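Local coordinates for putative epoxide hydrolase protein (Klebsiella pneumoniae subsp. pneumoniae, PDB 5BOV) that is a putative epoxide hydrolase with an alpha/beta-hydrolase fold, and probably hydrolyses an epoxide or ester substrate, at residues Thr79-Gln84 with Asn206-Ala211; His38-Asp43 with Ala211-Asn216; Tyr65-Gly70 with Pro85-Ala90. All coordinates share one frame; numbering follows the deposited sequence.

Interaction 1 of 3, residues Thr79-Gln84 with Asn206-Ala211; sequences TPRNGQ and NPDHVA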
loop_
_atom_site.group_PDB
_atom_site.type_symbol
_atom_site.label_atom_id
_atom_site.label_comp_id
_atom_site.label_asym_id
_atom_site.label_seq_id
_atom_site.Cartn_x
_atom_site.Cartn_y
_atom_site.Cartn_z
ATOM N N THR A 79 1.423 -22.514 0.873
ATOM C CA THR A 79 1.088 -21.328 1.667
ATOM C C THR A 79 -0.204 -20.678 1.147
ATOM O O THR A 79 -0.322 -20.444 -0.036
ATOM C CB THR A 79 2.235 -20.321 1.685
ATOM O OG1 THR A 79 3.403 -20.974 2.152
ATOM C CG2 THR A 79 1.932 -19.112 2.566
ATOM N N PRO A 80 -1.164 -20.380 2.047
ATOM C CA PRO A 80 -2.353 -19.730 1.620
ATOM C C PRO A 80 -2.039 -18.364 0.975
ATOM O O PRO A 80 -1.217 -17.604 1.466
ATOM C CB PRO A 80 -3.144 -19.521 2.933
ATOM C CG PRO A 80 -2.750 -20.658 3.808
ATOM C CD PRO A 80 -1.254 -20.819 3.451
ATOM N N ARG A 81 -2.712 -18.123 -0.141
ATOM C CA ARG A 81 -2.613 -16.820 -0.861
ATOM C C ARG A 81 -3.544 -15.818 -0.131
ATOM O O ARG A 81 -4.662 -15.515 -0.531
ATOM C CB ARG A 81 -2.935 -16.952 -2.327
ATOM C CG ARG A 81 -1.715 -17.301 -3.177
ATOM C CD ARG A 81 -0.982 -18.547 -2.711
ATOM N NE ARG A 81 0.047 -18.839 -3.681
ATOM C CZ ARG A 81 1.089 -19.623 -3.478
ATOM N NH1 ARG A 81 1.252 -20.235 -2.337
ATOM N NH2 ARG A 81 1.994 -19.839 -4.478
ATOM N N ASN A 82 -3.047 -15.373 1.020
ATOM C CA ASN A 82 -3.842 -14.653 2.018
ATOM C C ASN A 82 -3.587 -13.158 1.903
ATOM O O ASN A 82 -2.437 -12.703 2.070
ATOM C CB ASN A 82 -3.455 -15.209 3.391
ATOM C CG ASN A 82 -4.156 -14.511 4.563
ATOM O OD1 ASN A 82 -5.091 -13.730 4.400
ATOM N ND2 ASN A 82 -3.677 -14.804 5.738
ATOM N N GLY A 83 -4.682 -12.404 1.652
ATOM C CA GLY A 83 -4.640 -10.936 1.627
ATOM C C GLY A 83 -5.089 -10.207 2.883
ATOM O O GLY A 83 -5.308 -8.978 2.851
ATOM N N GLN A 84 -5.063 -10.857 4.046
ATOM C CA GLN A 84 -5.499 -10.119 5.250
ATOM C C GLN A 84 -4.453 -9.063 5.647
ATOM O O GLN A 84 -3.240 -9.209 5.324
ATOM C CB GLN A 84 -5.695 -11.068 6.430
ATOM C CG GLN A 84 -4.468 -11.622 7.086
ATOM C CD GLN A 84 -4.826 -12.584 8.202
ATOM O OE1 GLN A 84 -4.768 -13.832 8.046
ATOM N NE2 GLN A 84 -5.195 -12.021 9.361
ATOM N N ASN A 206 1.044 -11.474 -12.225
ATOM C CA ASN A 206 1.535 -12.387 -11.216
ATOM C C ASN A 206 0.501 -13.474 -10.940
ATOM O O ASN A 206 -0.688 -13.186 -10.763
ATOM C CB ASN A 206 1.853 -11.564 -9.928
ATOM C CG ASN A 206 2.378 -12.430 -8.777
ATOM O OD1 ASN A 206 1.657 -13.216 -8.244
ATOM N ND2 ASN A 206 3.612 -12.174 -8.337
ATOM N N PRO A 207 0.943 -14.742 -10.858
ATOM C CA PRO A 207 -0.047 -15.823 -10.740
ATOM C C PRO A 207 -0.855 -15.861 -9.440
ATOM O O PRO A 207 -1.896 -16.519 -9.390
ATOM C CB PRO A 207 0.798 -17.092 -10.859
ATOM C CG PRO A 207 2.174 -16.706 -10.590
ATOM C CD PRO A 207 2.313 -15.239 -11.026
ATOM N N ASP A 208 -0.419 -15.105 -8.438
ATOM C CA ASP A 208 -1.161 -14.980 -7.212
ATOM C C ASP A 208 -2.027 -13.702 -7.144
ATOM O O ASP A 208 -2.729 -13.514 -6.144
ATOM C CB ASP A 208 -0.182 -14.871 -6.036
ATOM C CG ASP A 208 0.805 -16.060 -5.942
ATOM O OD1 ASP A 208 0.299 -17.193 -6.122
ATOM O OD2 ASP A 208 2.011 -15.793 -5.673
ATOM N N HIS A 209 -1.960 -12.819 -8.154
ATOM C CA HIS A 209 -2.575 -11.528 -7.999
ATOM C C HIS A 209 -4.097 -11.606 -7.751
ATOM O O HIS A 209 -4.634 -10.900 -6.911
ATOM C CB HIS A 209 -2.319 -10.662 -9.239
ATOM C CG HIS A 209 -2.950 -9.301 -9.111
ATOM N ND1 HIS A 209 -2.514 -8.389 -8.185
ATOM C CD2 HIS A 209 -4.053 -8.787 -9.681
ATOM C CE1 HIS A 209 -3.311 -7.337 -8.221
ATOM N NE2 HIS A 209 -4.259 -7.579 -9.119
ATOM N N VAL A 210 -4.756 -12.449 -8.515
ATOM C CA VAL A 210 -6.211 -12.570 -8.348
ATOM C C VAL A 210 -6.503 -13.083 -6.988
ATOM O O VAL A 210 -7.407 -12.532 -6.297
ATOM C CB VAL A 210 -6.847 -13.431 -9.459
ATOM C CG1 VAL A 210 -8.312 -13.747 -9.170
ATOM C CG2 VAL A 210 -6.719 -12.709 -10.787
ATOM N N ALA A 211 -5.826 -14.185 -6.596
ATOM C CA ALA A 211 -6.135 -14.801 -5.333
ATOM C C ALA A 211 -5.947 -13.790 -4.192
ATOM O O ALA A 211 -6.760 -13.715 -3.263
ATOM C CB ALA A 211 -5.293 -16.033 -5.101
#
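The Arg81 guanidinium takes Asp208 at its edge: OD1 lies near the guanidinium plane and meets NE at 3.0 Å, in a salt bridge whose N-H...O angle is 161°. The carboxylate stands almost on end to it, the two planes 81° apart, and OD1 is approached from above the carboxylate plane. NE alone bonds to Asp208; NH2 stays 3.5 Å from the same OD1, so the bridge is not two-pronged. A bend at chi2 (55°) folds the chain back over its own loop, and NH1 donates 2.8 Å to Thr79 O, on a lone pair. With NH1 also bonded to Ser76 O, these grips on different edges restrain the group's rotation, which suits arginine's several N-H groups. At the root of the side chain, Arg81 CB rests on Ala211 CB at 3.8 Å; the small methyl lets loop and helix come close. The backbone of Asp208 is set by its type I turn: N donates to Asn206 OD1 (2.8 Å), a capping bond, and Phe74 touches both charged side chains. The bridge joins the loop after strand 59-74 to the start of helix 209-220, which lies in the helical insertion after strand 127-133, the usual place of the cap in alpha/beta hydrolases.

Interaction 2 of 3, residues His38-Asp43 with Ala211-Asn216; sequences HGWPYD and AITISN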
loop_
_atom_site.group_PDB
_atom_site.type_symbol
_atom_site.label_atom_id
_atom_site.label_comp_id
_atom_site.label_asym_id
_atom_site.label_seq_id
_atom_site.Cartn_x
_atom_site.Cartn_y
_atom_site.Cartn_z
ATOM N N HIS A 38 3.242 0.361 -2.408
ATOM C CA HIS A 38 2.160 0.656 -3.353
ATOM C C HIS A 38 0.811 0.105 -2.885
ATOM O O HIS A 38 0.737 -0.628 -1.887
ATOM C CB HIS A 38 2.545 0.091 -4.715
ATOM C CG HIS A 38 2.567 -1.409 -4.794
ATOM N ND1 HIS A 38 1.411 -2.155 -4.917
ATOM C CD2 HIS A 38 3.572 -2.305 -4.669
ATOM C CE1 HIS A 38 1.712 -3.447 -4.902
ATOM N NE2 HIS A 38 3.023 -3.559 -4.804
ATOM N N GLY A 39 -0.206 0.441 -3.676
ATOM C CA GLY A 39 -1.546 0.023 -3.434
ATOM C C GLY A 39 -2.109 -0.872 -4.526
ATOM O O GLY A 39 -1.372 -1.332 -5.421
ATOM N N TRP A 40 -3.419 -1.058 -4.448
ATOM C CA TRP A 40 -4.167 -1.960 -5.401
ATOM C C TRP A 40 -4.992 -1.066 -6.370
ATOM O O TRP A 40 -5.683 -0.134 -5.870
ATOM C CB TRP A 40 -5.144 -2.876 -4.667
ATOM C CG TRP A 40 -5.899 -3.727 -5.601
ATOM C CD1 TRP A 40 -5.503 -4.913 -6.088
ATOM C CD2 TRP A 40 -7.182 -3.474 -6.165
ATOM N NE1 TRP A 40 -6.435 -5.412 -6.955
ATOM C CE2 TRP A 40 -7.483 -4.542 -7.022
ATOM C CE3 TRP A 40 -8.067 -2.418 -6.096
ATOM C CZ2 TRP A 40 -8.662 -4.575 -7.792
ATOM C CZ3 TRP A 40 -9.245 -2.493 -6.797
ATOM C CH2 TRP A 40 -9.520 -3.550 -7.677
ATOM N N PRO A 41 -5.016 -1.347 -7.681
ATOM C CA PRO A 41 -4.187 -2.321 -8.374
ATOM C C PRO A 41 -3.016 -1.643 -9.075
ATOM O O PRO A 41 -3.047 -1.320 -10.265
ATOM C CB PRO A 41 -5.195 -2.905 -9.391
ATOM C CG PRO A 41 -6.167 -1.763 -9.655
ATOM C CD PRO A 41 -6.008 -0.732 -8.571
ATOM N N TYR A 42 -2.049 -1.249 -8.249
ATOM C CA TYR A 42 -0.878 -0.479 -8.698
ATOM C C TYR A 42 0.359 -1.284 -8.439
ATOM O O TYR A 42 0.276 -2.466 -8.008
ATOM C CB TYR A 42 -0.833 0.874 -8.021
ATOM C CG TYR A 42 -2.143 1.650 -8.179
ATOM C CD1 TYR A 42 -2.294 2.509 -9.227
ATOM C CD2 TYR A 42 -3.151 1.596 -7.243
ATOM C CE1 TYR A 42 -3.471 3.261 -9.396
ATOM C CE2 TYR A 42 -4.289 2.326 -7.364
ATOM C CZ TYR A 42 -4.456 3.160 -8.433
ATOM O OH TYR A 42 -5.616 3.880 -8.527
ATOM N N ASP A 43 1.540 -0.719 -8.662
ATOM C CA ASP A 43 2.757 -1.459 -8.319
ATOM C C ASP A 43 3.921 -0.509 -8.011
ATOM O O ASP A 43 3.678 0.677 -7.792
ATOM C CB ASP A 43 3.142 -2.501 -9.386
ATOM C CG ASP A 43 3.811 -1.904 -10.590
ATOM O OD1 ASP A 43 3.763 -0.680 -10.785
ATOM O OD2 ASP A 43 4.267 -2.747 -11.407
ATOM N N ALA A 211 -5.826 -14.185 -6.596
ATOM C CA ALA A 211 -6.135 -14.801 -5.333
ATOM C C ALA A 211 -5.947 -13.790 -4.192
ATOM O O ALA A 211 -6.760 -13.715 -3.263
ATOM C CB ALA A 211 -5.293 -16.033 -5.101
ATOM N N ILE A 212 -4.855 -13.019 -4.232
ATOM C CA ILE A 212 -4.560 -12.040 -3.167
ATOM C C ILE A 212 -5.615 -10.941 -3.165
ATOM O O ILE A 212 -6.075 -10.501 -2.072
ATOM C CB ILE A 212 -3.141 -11.459 -3.304
ATOM C CG1 ILE A 212 -2.109 -12.552 -3.081
ATOM C CG2 ILE A 212 -2.908 -10.308 -2.321
ATOM C CD1 ILE A 212 -2.115 -13.199 -1.720
ATOM N N THR A 213 -5.992 -10.458 -4.349
ATOM C CA THR A 213 -6.990 -9.425 -4.456
ATOM C C THR A 213 -8.315 -9.906 -3.831
ATOM O O THR A 213 -8.942 -9.205 -2.996
ATOM C CB THR A 213 -7.226 -9.058 -5.901
ATOM O OG1 THR A 213 -6.027 -8.473 -6.440
ATOM C CG2 THR A 213 -8.353 -8.025 -6.076
ATOM N N ILE A 214 -8.781 -11.068 -4.263
ATOM C CA ILE A 214 -10.098 -11.566 -3.786
ATOM C C ILE A 214 -10.046 -11.810 -2.273
ATOM O O ILE A 214 -11.001 -11.480 -1.534
ATOM C CB ILE A 214 -10.461 -12.857 -4.540
ATOM C CG1 ILE A 214 -10.634 -12.592 -6.021
ATOM C CG2 ILE A 214 -11.691 -13.549 -3.967
ATOM C CD1 ILE A 214 -11.510 -11.479 -6.436
ATOM N N SER A 215 -8.949 -12.405 -1.818
ATOM C CA SER A 215 -8.750 -12.631 -0.402
ATOM C C SER A 215 -8.777 -11.303 0.388
ATOM O O SER A 215 -9.407 -11.209 1.455
ATOM C CB SER A 215 -7.460 -13.375 -0.106
ATOM O OG SER A 215 -7.220 -13.502 1.297
ATOM N N ASN A 216 -8.020 -10.311 -0.063
ATOM C CA ASN A 216 -8.015 -8.997 0.595
ATOM C C ASN A 216 -9.433 -8.463 0.833
ATOM O O ASN A 216 -9.753 -8.066 1.967
ATOM C CB ASN A 216 -7.170 -7.990 -0.210
ATOM C CG ASN A 216 -7.192 -6.612 0.390
ATOM O OD1 ASN A 216 -6.331 -6.249 1.188
ATOM N ND2 ASN A 216 -8.166 -5.800 -0.013
#
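Trp40 and Thr213 meet at about a right angle, the pyrrole side of the indole against both branches of the threonine. NE1 lies 3.1 Å from Thr213 OG1, but the N-H points well off the oxygen (125°), so the hydrogen bond is weak; NE1 has a further hydrogen-bond partner outside the two segments. The methyl shares the same place: Thr213 CG2 is 3.4 Å from Trp40 NE1 and 3.7 Å from CE2. Threonine is apt because one branch answers an N-H while the other packs on the ring.

The orientation of that threonine is set within its own helix. With chi1 at -65° the hydroxyl sits beside the backbone N and gives its proton to the carbonyl of His209, one turn earlier, its stronger polar partner. Tyr171 of helix 165-173 packs on Thr213 and also on Pro41. The indole, for its part, has Pro41 CB over one face, near its rim and 3.6 Å above the plane, with Ile182 and Tyr69 also touching it. Before the cis peptide of Trp40 and Pro41, Gly39 O accepts from His38 ND1 (2.9 Å, 169°) and from Tyr42 N (2.9 Å), which reach it from opposite faces of its plane, fixing the turn.

The His-Gly-Trp-Pro sequence after strand 32-37 matches the HGXP motif of epoxide hydrolases, whose loop helps form the oxyanion hole. Consistent with this, Trp40 N hydrogen-bonds to Asp110 OD2 in a probable nucleophile elbow. One buried residue therefore faces two ways, backbone toward the putative nucleophile and ring toward helix 209-220. The bond being so bent, the fit of indole against methyl probably contributes as much as the polar pair.

Interaction 3 of 3, residues Tyr65-Gly70 with Pro85-Ala90; sequences YLRGYG and PSAMAA
Arg67 lays its guanidinium over the methyl of Ala87, whose CB stands 3.9 Å above the plane and over its centre, while the aliphatic part of the same side chain lies against Met88: CG of Arg67 and CG of Met88 are 4.0 Å apart. The two long chains cross at a slant. This is the close-packed part, and no hydrogen bond spans it. Alanine suits the place under the flat group because a single methyl lets the whole cation lie down on the helix. A bend at chi3 (61°) turns the guanidinium onto that methyl, and its N-H groups are used around the rim: NE forms a salt bridge with Asp91, one helical position beyond 85-90, which probably balances the buried charge, and NH1 bonds to Asn82 O. The head group is held from two directions.

Segments 65-70 and 85-90 belong to the beta-alpha-beta crossover in which strand 59-74 leads through helix 85-98 to strand 104-108, passing strand 32-37 in the sheet. Arg67 projects from a type II turn, Leu66 to Tyr69, that interrupts the strand; Gly68 occupies its third position with phi at 90°, where glycine is at home.

Packing is slacker on the Leu66 side. Its CD1 comes no nearer than 4.3 Å to the selenium that stands in place of sulfur in Met88, and the pair is purely apolar. The extended, unbranched Met88 chain continues past Leu66 to touch Trp111 and Thr115 of helix 111-122 and Ile212 of helix 209-220. All four touching residues are buried; the partly exposed side lies away from the helix, where the two ends of 65-70 meet, Gly70 CA 3.5 Å above the centre of the Tyr65 ring, which its lack of a side chain allows.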
loop_
_atom_site.group_PDB
_atom_site.type_symbol
_atom_site.label_atom_id
_atom_site.label_comp_id
_atom_site.label_asym_id
_atom_site.label_seq_id
_atom_site.Cartn_x
_atom_site.Cartn_y
_atom_site.Cartn_z
ATOM N N TYR A 65 7.538 -5.070 -4.326
ATOM C CA TYR A 65 6.229 -5.568 -4.755
ATOM C C TYR A 65 5.572 -6.243 -3.564
ATOM O O TYR A 65 6.174 -7.113 -2.886
ATOM C CB TYR A 65 6.337 -6.588 -5.871
ATOM C CG TYR A 65 6.771 -6.106 -7.221
ATOM C CD1 TYR A 65 5.929 -5.320 -7.994
ATOM C CD2 TYR A 65 8.020 -6.450 -7.750
ATOM C CE1 TYR A 65 6.262 -4.963 -9.300
ATOM C CE2 TYR A 65 8.411 -6.033 -9.018
ATOM C CZ TYR A 65 7.518 -5.317 -9.806
ATOM O OH TYR A 65 7.868 -4.908 -11.056
ATOM N N LEU A 66 4.329 -5.896 -3.263
ATOM C CA LEU A 66 3.559 -6.619 -2.263
ATOM C C LEU A 66 3.253 -8.095 -2.743
ATOM O O LEU A 66 3.327 -8.379 -3.910
ATOM C CB LEU A 66 2.258 -5.897 -1.967
ATOM C CG LEU A 66 2.389 -4.471 -1.367
ATOM C CD1 LEU A 66 0.971 -3.952 -1.159
ATOM C CD2 LEU A 66 3.152 -4.470 -0.076
ATOM N N ARG A 67 2.906 -8.958 -1.784
ATOM C CA ARG A 67 2.410 -10.272 -2.136
ATOM C C ARG A 67 1.268 -10.131 -3.192
ATOM O O ARG A 67 0.425 -9.224 -3.082
ATOM C CB ARG A 67 1.967 -11.027 -0.888
ATOM C CG ARG A 67 0.849 -10.372 -0.058
ATOM C CD ARG A 67 0.263 -11.338 0.991
ATOM N NE ARG A 67 1.286 -11.759 1.913
ATOM C CZ ARG A 67 1.291 -12.906 2.614
ATOM N NH1 ARG A 67 0.225 -13.733 2.578
ATOM N NH2 ARG A 67 2.309 -13.218 3.354
ATOM N N GLY A 68 1.334 -10.937 -4.228
ATOM C CA GLY A 68 0.394 -10.865 -5.333
ATOM C C GLY A 68 0.774 -9.938 -6.486
ATOM O O GLY A 68 -0.035 -9.712 -7.367
ATOM N N TYR A 69 1.986 -9.388 -6.486
ATOM C CA TYR A 69 2.410 -8.466 -7.519
ATOM C C TYR A 69 3.833 -8.729 -8.008
ATOM O O TYR A 69 4.743 -9.089 -7.242
ATOM C CB TYR A 69 2.376 -7.017 -7.044
ATOM C CG TYR A 69 1.069 -6.540 -6.524
ATOM C CD1 TYR A 69 0.627 -6.903 -5.250
ATOM C CD2 TYR A 69 0.306 -5.663 -7.271
ATOM C CE1 TYR A 69 -0.577 -6.399 -4.774
ATOM C CE2 TYR A 69 -0.898 -5.161 -6.811
ATOM C CZ TYR A 69 -1.287 -5.466 -5.547
ATOM O OH TYR A 69 -2.515 -4.953 -5.082
ATOM N N GLY A 70 4.012 -8.507 -9.319
ATOM C CA GLY A 70 5.360 -8.425 -9.874
ATOM C C GLY A 70 6.143 -9.721 -9.630
ATOM O O GLY A 70 5.655 -10.825 -9.797
ATOM N N PRO A 85 -4.863 -8.013 6.316
ATOM C CA PRO A 85 -3.975 -6.859 6.451
ATOM C C PRO A 85 -2.681 -7.140 7.178
ATOM O O PRO A 85 -1.588 -6.670 6.739
ATOM C CB PRO A 85 -4.832 -5.820 7.203
ATOM C CG PRO A 85 -6.258 -6.173 6.838
ATOM C CD PRO A 85 -6.226 -7.678 6.776
ATOM N N SER A 86 -2.709 -7.876 8.297
ATOM C CA SER A 86 -1.506 -8.037 9.046
ATOM C C SER A 86 -0.468 -8.931 8.348
ATOM O O SER A 86 0.725 -8.886 8.680
ATOM C CB SER A 86 -1.764 -8.530 10.474
ATOM O OG SER A 86 -2.411 -9.819 10.435
ATOM N N ALA A 87 -0.902 -9.737 7.378
ATOM C CA ALA A 87 0.024 -10.594 6.628
ATOM C C ALA A 87 0.992 -9.727 5.829
ATOM O O ALA A 87 2.199 -9.996 5.806
ATOM C CB ALA A 87 -0.727 -11.583 5.752
HETATM N N MSE A 88 0.496 -8.652 5.216
HETATM C CA MSE A 88 1.341 -7.766 4.468
HETATM C C MSE A 88 2.256 -6.981 5.370
HETATM O O MSE A 88 3.416 -6.756 5.005
HETATM C CB MSE A 88 0.515 -6.821 3.590
HETATM C CG MSE A 88 -0.324 -7.672 2.616
HETATM SE SE MSE A 88 -1.297 -6.476 1.422
HETATM C CE MSE A 88 -2.720 -7.761 0.914
ATOM N N ALA A 89 1.769 -6.540 6.537
ATOM C CA ALA A 89 2.626 -5.879 7.503
ATOM C C ALA A 89 3.767 -6.805 7.950
ATOM O O ALA A 89 4.949 -6.400 7.983
ATOM C CB ALA A 89 1.807 -5.403 8.686
ATOM N N ALA A 90 3.423 -8.065 8.245
ATOM C CA ALA A 90 4.454 -9.042 8.624
ATOM C C ALA A 90 5.490 -9.210 7.520
ATOM O O ALA A 90 6.694 -9.297 7.819
ATOM C CB ALA A 90 3.815 -10.375 8.965
#

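In the fold
Interactions 2 and 3 are buried, their centres about 9 and 8 Å from the centre of the chain; interaction 1 lies about 15 Å out and is only partly buried. Its chemistry follows suit: a salt bridge nearer the surface, against a weak polar bond with ring packing in interaction 2 and, in interaction 3, an apolar contact together with a guanidinium lying on a methyl. Both 1 and 2 use the first part of helix 209-220, interaction 1 through Asp208 just before it and Ala211, interaction 2 through Thr213. Interaction 3 joins the turn within strand 59-74 to helix 85-98, meets interaction 1 where Arg67 NH1 bonds to Asn82 O, and connects with the HGXP loop through Leu66 N and His38 NE2.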